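Side-chain contact in probable acetyltransferase (Pseudomonas aeruginosa PAO1, PDB 2EUI), which is of unknown function but belongs to the GNAT acetyltransferase family and probably transfers an acyl group to a substrate not yet identified: residues R77-N82 and K104-E109. Sequence-based numbering, arbitrary orientation.
Sequences RVWILN and KQMARE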
# COMPACT_ATOMS: atom_id res chain seq x y z
N ARG A 77 7.58 1.54 -9.75
CA ARG A 77 6.25 1.13 -9.31
C ARG A 77 6.31 -0.12 -8.41
O ARG A 77 7.28 -0.86 -8.44
CB ARG A 77 5.39 0.84 -10.54
CG ARG A 77 4.14 0.01 -10.28
CD ARG A 77 3.02 0.87 -9.73
NE ARG A 77 2.50 1.78 -10.75
CZ ARG A 77 1.64 2.76 -10.49
NH1 ARG A 77 1.22 2.95 -9.24
NH2 ARG A 77 1.19 3.54 -11.46
N VAL A 78 5.26 -0.30 -7.61
CA VAL A 78 5.11 -1.46 -6.73
C VAL A 78 3.62 -1.77 -6.74
O VAL A 78 2.79 -0.85 -6.83
CB VAL A 78 5.51 -1.18 -5.27
CG1 VAL A 78 5.11 -2.36 -4.39
CG2 VAL A 78 6.99 -0.94 -5.17
N TRP A 79 3.26 -3.05 -6.66
CA TRP A 79 1.86 -3.42 -6.65
C TRP A 79 1.49 -4.17 -5.38
O TRP A 79 2.06 -5.21 -5.07
CB TRP A 79 1.51 -4.28 -7.88
CG TRP A 79 1.44 -3.49 -9.13
CD1 TRP A 79 2.40 -3.40 -10.11
CD2 TRP A 79 0.40 -2.59 -9.51
NE1 TRP A 79 2.02 -2.49 -11.06
CE2 TRP A 79 0.80 -1.97 -10.72
CE3 TRP A 79 -0.82 -2.22 -8.94
CZ2 TRP A 79 0.00 -1.03 -11.38
CZ3 TRP A 79 -1.61 -1.28 -9.59
CH2 TRP A 79 -1.19 -0.69 -10.79
N ILE A 80 0.55 -3.60 -4.63
CA ILE A 80 0.08 -4.21 -3.41
C ILE A 80 -1.07 -5.11 -3.82
O ILE A 80 -1.98 -4.69 -4.54
CB ILE A 80 -0.45 -3.17 -2.42
CG1 ILE A 80 0.63 -2.14 -2.08
CG2 ILE A 80 -0.92 -3.85 -1.16
CD1 ILE A 80 0.19 -1.14 -1.03
N LEU A 81 -1.02 -6.36 -3.39
CA LEU A 81 -2.06 -7.32 -3.71
C LEU A 81 -2.85 -7.55 -2.43
O LEU A 81 -2.41 -8.26 -1.54
CB LEU A 81 -1.44 -8.63 -4.18
CG LEU A 81 -2.33 -9.78 -4.63
CD1 LEU A 81 -3.25 -9.34 -5.77
CD2 LEU A 81 -1.44 -10.93 -5.06
N ASN A 82 -4.02 -6.93 -2.34
CA ASN A 82 -4.84 -7.08 -1.14
C ASN A 82 -5.83 -8.24 -1.18
O ASN A 82 -5.86 -9.04 -0.24
CB ASN A 82 -5.62 -5.79 -0.85
CG ASN A 82 -6.58 -5.94 0.32
OD1 ASN A 82 -7.49 -5.13 0.50
ND2 ASN A 82 -6.37 -6.97 1.13
N LYS A 104 0.07 -10.71 -12.26
CA LYS A 104 1.53 -10.67 -12.25
C LYS A 104 2.08 -10.19 -13.59
O LYS A 104 3.05 -9.43 -13.63
CB LYS A 104 2.11 -12.05 -11.91
CG LYS A 104 3.63 -12.03 -11.83
CD LYS A 104 4.23 -13.34 -11.36
CE LYS A 104 5.75 -13.27 -11.51
NZ LYS A 104 6.47 -14.54 -11.15
N GLN A 105 1.46 -10.64 -14.68
CA GLN A 105 1.91 -10.22 -16.00
C GLN A 105 1.71 -8.72 -16.14
O GLN A 105 2.43 -8.05 -16.88
CB GLN A 105 1.15 -10.96 -17.10
CG GLN A 105 1.36 -12.48 -17.08
CD GLN A 105 2.76 -12.91 -17.56
OE1 GLN A 105 2.96 -13.21 -18.75
NE2 GLN A 105 3.72 -12.95 -16.64
N MSE A 106 0.73 -8.18 -15.42
CA MSE A 106 0.49 -6.74 -15.50
C MSE A 106 1.62 -6.01 -14.77
O MSE A 106 2.17 -5.06 -15.31
CB MSE A 106 -0.86 -6.37 -14.89
CG MSE A 106 -1.17 -4.88 -14.92
SE MSE A 106 -0.83 -3.97 -13.25
CE MSE A 106 0.92 -3.44 -13.57
N ALA A 107 1.97 -6.47 -13.57
CA ALA A 107 3.04 -5.84 -12.80
C ALA A 107 4.31 -5.77 -13.65
O ALA A 107 5.01 -4.75 -13.69
CB ALA A 107 3.31 -6.61 -11.51
N ARG A 108 4.61 -6.88 -14.32
CA ARG A 108 5.78 -6.97 -15.19
C ARG A 108 5.62 -5.93 -16.28
O ARG A 108 6.49 -5.09 -16.47
CB ARG A 108 5.88 -8.37 -15.81
CG ARG A 108 6.28 -9.47 -14.84
CD ARG A 108 6.61 -10.76 -15.58
NE ARG A 108 7.05 -11.83 -14.68
CZ ARG A 108 8.16 -11.79 -13.93
NH1 ARG A 108 8.94 -10.72 -13.96
NH2 ARG A 108 8.48 -12.83 -13.16
N GLU A 109 4.51 -5.98 -17.00
CA GLU A 109 4.26 -5.03 -18.07
C GLU A 109 4.47 -3.57 -17.66
O GLU A 109 4.85 -2.74 -18.48
CB GLU A 109 2.84 -5.22 -18.60
CG GLU A 109 2.65 -6.46 -19.45
CD GLU A 109 1.19 -6.70 -19.83
OE1 GLU A 109 0.47 -5.70 -20.07
OE2 GLU A 109 0.77 -7.88 -19.89
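Trp79 of strand 76-86 lies with one face of its indole against Met106, a selenomethionine in this crystal, in a Met-aromatic contact with the last turn of helix 92-109. The selenium, SE, sits over the six-membered ring, 3.9 Å from its centroid and 27° off the normal, displaced toward the rim and nearest CE2 and CZ2. Met106 reaches it with CG anti to its backbone N, followed by bends at chi2 and chi3 that fold the chain's end across the indole. The two side chains cross at about a right angle. Trp79 holds CG beside its backbone N and anti to the carbonyl carbon (chi1 -74°), with the ring turned by a chi2 of 101°. The terminal methyl CE lies near the NE1 corner, where the model is too tight for its exact position to be trusted. On the opposite face, the aliphatic CD of Arg77 lies 3.6 Å above the plane of the Trp79 ring, also toward the rim. Ala107 meets the five-membered ring obliquely, its CB 3.6 Å from Trp79 CD1; here the segments come closest, 6.7 Å between the CA atoms of Trp79 and Ala107, in keeping with the short alanine side chain. Trp79 NE1 is hydrogen-bonded to Thr110 OG1, a bond that probably helps fix the ring's rotation; the same hydroxyl is also hydrogen-bonded to the carbonyl oxygens of Met106 and Ala107. Strand 76-86 and helix 92-109 begin a beta-alpha-beta unit completed by parallel strand 112-120. Met106 and Ala107 also touch Tyr50 of strand 48-53 and Met115 of strand 112-120, so the helix end packs across the sheet.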